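Local coordinates for glycosyl hydrolase family 62 protein (Coprinopsis cinerea, PDB 5B6T), which hydrolyses alpha-L-arabinofuranoside linkages, probably releasing arabinose side groups from the arabinoxylan of hemicellulose, at residues F5-S10 and N250-T255; I26-V31 and Y286-G290. All coordinates share one frame; numbering follows the deposited sequence.

Contact 1 (F5-S10 and N250-T255)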
loop_
_atom_site.group_PDB
_atom_site.type_symbol
_atom_site.label_atom_id
_atom_site.label_comp_id
_atom_site.label_asym_id
_atom_site.label_seq_id
_atom_site.Cartn_x
_atom_site.Cartn_y
_atom_site.Cartn_z
ATOM N N PHE A 5 -18.412 4.135 5.475
ATOM C CA PHE A 5 -17.324 4.932 6.024
ATOM C C PHE A 5 -17.481 6.403 5.757
ATOM O O PHE A 5 -17.983 6.816 4.736
ATOM C CB PHE A 5 -15.983 4.438 5.449
ATOM C CG PHE A 5 -15.703 3.031 5.809
ATOM C CD1 PHE A 5 -15.064 2.732 7.002
ATOM C CD2 PHE A 5 -16.222 1.986 5.048
ATOM C CE1 PHE A 5 -14.880 1.406 7.375
ATOM C CE2 PHE A 5 -16.038 0.679 5.432
ATOM C CZ PHE A 5 -15.359 0.398 6.588
ATOM N N ARG A 6 -17.034 7.200 6.723
ATOM C CA ARG A 6 -16.857 8.627 6.550
ATOM C C ARG A 6 -15.518 9.035 7.128
ATOM O O ARG A 6 -15.071 8.499 8.146
ATOM C CB ARG A 6 -17.999 9.417 7.198
ATOM C CG ARG A 6 -19.242 9.289 6.322
ATOM C CD ARG A 6 -20.309 10.310 6.637
ATOM N NE ARG A 6 -19.768 11.664 6.655
ATOM C CZ ARG A 6 -19.481 12.432 5.609
ATOM N NH1 ARG A 6 -19.676 12.049 4.356
ATOM N NH2 ARG A 6 -19.003 13.647 5.849
ATOM N N TRP A 7 -14.896 10.016 6.488
ATOM C CA TRP A 7 -13.526 10.425 6.837
ATOM C C TRP A 7 -13.404 11.933 6.889
ATOM O O TRP A 7 -14.143 12.676 6.210
ATOM C CB TRP A 7 -12.500 9.952 5.791
ATOM C CG TRP A 7 -12.584 8.520 5.420
ATOM C CD1 TRP A 7 -13.313 7.995 4.399
ATOM C CD2 TRP A 7 -11.909 7.423 6.054
ATOM N NE1 TRP A 7 -13.130 6.639 4.361
ATOM C CE2 TRP A 7 -12.277 6.260 5.363
ATOM C CE3 TRP A 7 -11.046 7.312 7.148
ATOM C CZ2 TRP A 7 -11.804 4.988 5.725
ATOM C CZ3 TRP A 7 -10.553 6.071 7.498
ATOM C CH2 TRP A 7 -10.939 4.910 6.782
ATOM N N SER A 8 -12.385 12.369 7.629
ATOM C CA SER A 8 -11.879 13.733 7.592
ATOM C C SER A 8 -10.415 13.686 7.166
ATOM O O SER A 8 -9.610 12.965 7.774
ATOM C CB SER A 8 -11.990 14.405 8.968
ATOM O OG SER A 8 -11.403 15.703 8.920
ATOM N N SER A 9 -10.086 14.437 6.122
ATOM C CA SER A 9 -8.742 14.465 5.582
ATOM C C SER A 9 -7.956 15.661 6.047
ATOM O O SER A 9 -8.463 16.794 6.083
ATOM C CB SER A 9 -8.747 14.481 4.060
ATOM O OG SER A 9 -7.399 14.438 3.557
ATOM N N SER A 10 -6.699 15.404 6.371
ATOM C CA SER A 10 -5.693 16.455 6.486
ATOM C C SER A 10 -5.446 17.124 5.155
ATOM O O SER A 10 -5.904 16.656 4.116
ATOM C CB SER A 10 -4.373 15.853 6.955
ATOM O OG SER A 10 -3.760 15.093 5.914
ATOM N N ASN A 250 -16.541 11.475 -2.331
ATOM C CA ASN A 250 -17.885 11.669 -1.779
ATOM C C ASN A 250 -18.092 11.169 -0.357
ATOM O O ASN A 250 -19.200 11.298 0.181
ATOM C CB ASN A 250 -18.989 11.123 -2.705
ATOM C CG ASN A 250 -18.924 9.610 -2.865
ATOM O OD1 ASN A 250 -17.850 9.063 -2.920
ATOM N ND2 ASN A 250 -20.066 8.941 -2.975
ATOM N N ASN A 251 -17.076 10.598 0.265
ATOM C CA ASN A 251 -17.159 10.357 1.711
ATOM C C ASN A 251 -15.967 10.879 2.503
ATOM O O ASN A 251 -15.711 10.433 3.633
ATOM C CB ASN A 251 -17.450 8.873 2.053
ATOM C CG ASN A 251 -16.256 7.955 1.861
ATOM O OD1 ASN A 251 -15.298 8.304 1.192
ATOM N ND2 ASN A 251 -16.354 6.737 2.386
ATOM N N VAL A 252 -15.249 11.814 1.903
ATOM C CA VAL A 252 -14.100 12.453 2.535
ATOM C C VAL A 252 -14.342 13.944 2.697
ATOM O O VAL A 252 -14.439 14.685 1.713
ATOM C CB VAL A 252 -12.827 12.221 1.701
ATOM C CG1 VAL A 252 -11.669 13.060 2.214
ATOM C CG2 VAL A 252 -12.468 10.727 1.687
ATOM N N ALA A 253 -14.509 14.338 3.958
ATOM C CA ALA A 253 -14.521 15.729 4.369
ATOM C C ALA A 253 -13.082 16.190 4.517
ATOM O O ALA A 253 -12.184 15.367 4.725
ATOM C CB ALA A 253 -15.244 15.875 5.710
ATOM N N PHE A 254 -12.897 17.509 4.455
ATOM C CA PHE A 254 -11.618 18.124 4.793
ATOM C C PHE A 254 -11.878 19.172 5.878
ATOM O O PHE A 254 -12.847 19.932 5.773
ATOM C CB PHE A 254 -11.012 18.818 3.571
ATOM C CG PHE A 254 -10.685 17.893 2.428
ATOM C CD1 PHE A 254 -11.671 17.465 1.559
ATOM C CD2 PHE A 254 -9.386 17.477 2.200
ATOM C CE1 PHE A 254 -11.373 16.600 0.535
ATOM C CE2 PHE A 254 -9.094 16.642 1.149
ATOM C CZ PHE A 254 -10.083 16.185 0.329
ATOM N N THR A 255 -11.003 19.241 6.881
ATOM C CA THR A 255 -11.079 20.348 7.886
ATOM C C THR A 255 -10.781 21.661 7.166
ATOM O O THR A 255 -11.380 22.694 7.463
ATOM C CB THR A 255 -10.135 20.146 9.088
ATOM O OG1 THR A 255 -8.790 19.950 8.632
ATOM C CG2 THR A 255 -10.565 18.947 9.908
HETATM O O HOH W 1 -7.925 19.446 5.616
#
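Trp7 and Val252 begin a run of parallel pairing that continues through Ser8 with Ala253 and Ser9 with Phe254. Three backbone bonds hold it: Trp7 N donates to Asn251 O (3.0 Å), Ala253 N to Trp7 O (2.8 Å) and Ser9 N to Ala253 O (2.7 Å). A CA-H...O contact from Ser8 to Ala253 O adds a second approach to that oxygen.

Side-chain hydrogen bonding takes over before the strand starts. Asn251 holds CG between its backbone N and carbonyl carbon (chi1 75°), which brings ND2 back to Phe5 O at 2.9 Å. The amide comes from above the Phe5 carbonyl, 60° out of its plane, so neither lone pair is used directly. Phe246 O is a second acceptor for ND2, and OD1 accepts from Arg248 N; bonds at both ends thus fix the turn of the amide. Trp7 lies beside Asn251, pointing the same way, with ring and amide planes 82° apart and OD1 at the indole edge. The indole NE1 bonds to Phe246 O.

Apolar packing gathers on the face carrying Trp7, Val252, Ser9 and Phe254. Val252 CG2 reaches Trp7 CD1 at 3.9 Å, while its other methyl, CG1, meets Ser9 CB. The Phe254 ring lies obliquely against Ser9, with CD2 3.6 Å from CB. Ser9 OG donates to a lone pair of Ser10 O, in that carbonyl's plane, and also hydrogen-bonds with Tyr288 OH. On the face of Ser8 and Ala253, Ser8 OG lies 3.5 Å from CG2 of Thr255, just past the strand.

One water extends the pairing past the last direct bond, donating to Ser9 O (2.7 Å) and meeting Thr255 OG1. Strand 305-311 pairs with the far edge of 7-9, so an N-terminal strand is inserted among C-terminal ones, the closure typical of the five-bladed beta-propeller of family 62.

Contact 2 (I26-V31 and Y286-G290)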
loop_
_atom_site.group_PDB
_atom_site.type_symbol
_atom_site.label_atom_id
_atom_site.label_comp_id
_atom_site.label_asym_id
_atom_site.label_seq_id
_atom_site.Cartn_x
_atom_site.Cartn_y
_atom_site.Cartn_z
ATOM N N ILE A 26 5.413 11.875 -4.372
ATOM C CA ILE A 26 5.717 10.934 -3.272
ATOM C C ILE A 26 4.478 10.076 -3.148
ATOM O O ILE A 26 3.378 10.598 -3.055
ATOM C CB ILE A 26 6.010 11.651 -1.946
ATOM C CG1 ILE A 26 7.226 12.547 -2.104
ATOM C CG2 ILE A 26 6.169 10.680 -0.792
ATOM C CD1 ILE A 26 8.506 11.846 -2.431
ATOM N N LYS A 27 4.662 8.750 -3.207
ATOM C CA LYS A 27 3.582 7.853 -3.564
ATOM C C LYS A 27 3.573 6.556 -2.738
ATOM O O LYS A 27 4.557 6.179 -2.120
ATOM C CB LYS A 27 3.719 7.466 -5.038
ATOM C CG LYS A 27 3.571 8.630 -6.001
ATOM C CD LYS A 27 3.487 8.134 -7.437
ATOM C CE LYS A 27 2.154 7.480 -7.723
ATOM N NZ LYS A 27 2.184 6.786 -9.034
ATOM N N ASP A 28 2.434 5.876 -2.777
ATOM C CA ASP A 28 2.335 4.474 -2.415
ATOM C C ASP A 28 2.854 4.152 -0.994
ATOM O O ASP A 28 3.631 3.206 -0.823
ATOM C CB ASP A 28 3.113 3.606 -3.426
ATOM C CG ASP A 28 2.904 4.007 -4.873
ATOM O OD1 ASP A 28 1.772 4.346 -5.230
ATOM O OD2 ASP A 28 3.921 3.935 -5.634
ATOM N N PRO A 29 2.419 4.909 0.034
ATOM C CA PRO A 29 3.078 4.800 1.320
ATOM C C PRO A 29 2.807 3.514 2.072
ATOM O O PRO A 29 1.691 2.979 2.022
ATOM C CB PRO A 29 2.492 5.987 2.125
ATOM C CG PRO A 29 1.162 6.231 1.480
ATOM C CD PRO A 29 1.388 5.971 0.032
ATOM N N SER A 30 3.815 3.069 2.827
ATOM C CA SER A 30 3.666 2.060 3.842
ATOM C C SER A 30 4.062 2.671 5.195
ATOM O O SER A 30 4.975 3.480 5.260
ATOM C CB SER A 30 4.574 0.867 3.535
ATOM O OG SER A 30 4.274 -0.225 4.391
ATOM N N VAL A 31 3.386 2.270 6.262
ATOM C CA VAL A 31 3.571 2.941 7.538
ATOM C C VAL A 31 3.422 2.053 8.756
ATOM O O VAL A 31 2.480 1.279 8.874
ATOM C CB VAL A 31 2.642 4.168 7.662
ATOM C CG1 VAL A 31 1.176 3.795 7.460
ATOM C CG2 VAL A 31 2.868 4.915 8.960
ATOM N N TYR A 286 -6.197 6.353 7.414
ATOM C CA TYR A 286 -5.674 5.896 6.130
ATOM C C TYR A 286 -4.700 6.917 5.618
ATOM O O TYR A 286 -5.058 8.053 5.313
ATOM C CB TYR A 286 -6.794 5.639 5.084
ATOM C CG TYR A 286 -6.399 4.752 3.923
ATOM C CD1 TYR A 286 -6.067 3.427 4.126
ATOM C CD2 TYR A 286 -6.372 5.236 2.615
ATOM C CE1 TYR A 286 -5.706 2.620 3.059
ATOM C CE2 TYR A 286 -6.061 4.421 1.537
ATOM C CZ TYR A 286 -5.683 3.123 1.780
ATOM O OH TYR A 286 -5.317 2.315 0.731
ATOM N N LEU A 287 -3.440 6.496 5.481
ATOM C CA LEU A 287 -2.389 7.333 4.900
ATOM C C LEU A 287 -2.432 7.074 3.398
ATOM O O LEU A 287 -2.319 5.928 2.978
ATOM C CB LEU A 287 -1.033 6.930 5.497
ATOM C CG LEU A 287 0.173 7.759 5.019
ATOM C CD1 LEU A 287 0.143 9.222 5.397
ATOM C CD2 LEU A 287 1.433 7.099 5.568
ATOM N N TYR A 288 -2.643 8.118 2.605
ATOM C CA TYR A 288 -2.964 7.921 1.192
ATOM C C TYR A 288 -2.228 8.955 0.352
ATOM O O TYR A 288 -1.639 9.908 0.889
ATOM C CB TYR A 288 -4.469 8.017 1.006
ATOM C CG TYR A 288 -5.014 9.431 1.065
ATOM C CD1 TYR A 288 -5.234 10.087 2.286
ATOM C CD2 TYR A 288 -5.347 10.112 -0.090
ATOM C CE1 TYR A 288 -5.726 11.375 2.341
ATOM C CE2 TYR A 288 -5.842 11.399 -0.045
ATOM C CZ TYR A 288 -6.028 12.035 1.172
ATOM O OH TYR A 288 -6.572 13.311 1.213
ATOM N N GLN A 289 -2.293 8.784 -0.958
ATOM C CA GLN A 289 -1.812 9.782 -1.883
ATOM C C GLN A 289 -2.948 10.472 -2.617
ATOM O O GLN A 289 -3.916 9.829 -3.078
ATOM C CB GLN A 289 -0.837 9.194 -2.924
ATOM C CG GLN A 289 -1.433 8.110 -3.818
ATOM C CD GLN A 289 -0.448 7.485 -4.773
ATOM O OE1 GLN A 289 0.764 7.432 -4.526
ATOM N NE2 GLN A 289 -0.981 6.968 -5.889
ATOM N N GLY A 290 -2.810 11.800 -2.728
ATOM C CA GLY A 290 -3.744 12.653 -3.443
ATOM C C GLY A 290 -2.980 13.635 -4.288
ATOM O O GLY A 290 -1.750 13.698 -4.237
HETATM O O HOH W 2 0.341 4.737 -7.510
#
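The amide of Gln289 and the carboxylate of Asp28 are turned 41° against each other. Above the amide's carbonyl plane stands Asp28 N, which donates to OE1 at 2.9 Å from 42° out of that plane. The aliphatic part of Lys27 crosses the same amide obliquely: CB closes tightly on OE1 at 3.0 Å, and CE lies 3.7 Å from NE2. Gln289 reaches this far because its chain runs extended beyond CG (chi2 -176°).

Asp28 OD1 and Gln289 OE1, both acceptors, do not bond. A water ties the groups instead, accepting from Gln289 NE2 at 3.1 Å, bonding to Asp28 OD1 at 2.7 Å, and receiving a weak bond from Lys27 NZ. Ser264 OG also binds NE2; Tyr299 OH holds the lysine tip, and Ser43 OG holds Asp28 OD2. An alanine in place of Gln289 would probably leave Asp28 N without this acceptor and the water with one partner fewer.

Farther along, Leu287 CD2 wedges between two side chains, 3.8 Å from Pro29 CB and 3.8 Å from Val31 CB. The chain corner at Asp28 separates this apolar half from the polar one. A glycerol, probably from the crystallisation liquor, bonds to Asp28 OD2 and Lys27 NZ, and a calcium ion lies about 5 Å from the Asp28 side chain; this is consistent with the central substrate pocket of a family 62 beta-propeller.

In the fold
The centres of contacts 1 and 2 lie about 16 Å apart. Along the chain their segments alternate: 5-10, 26-31, 250-255, 286-290. One mixed sheet takes in 252-254, 7-9, 305-311, 285-290 and 266-268 in that order, so contact 1 forms its outer edge while contact 2 joins it, near the middle of the molecule, to strand 25-34 of the next sheet. Ser9 OG and Tyr288 OH, 2.7 Å apart in a probable hydrogen bond, connect the two across strand 305-311. Together they place an N-terminal strand in a sheet of C-terminal ones and set that sheet against strand 25-34, consistent with closure of the propeller ring around its centre.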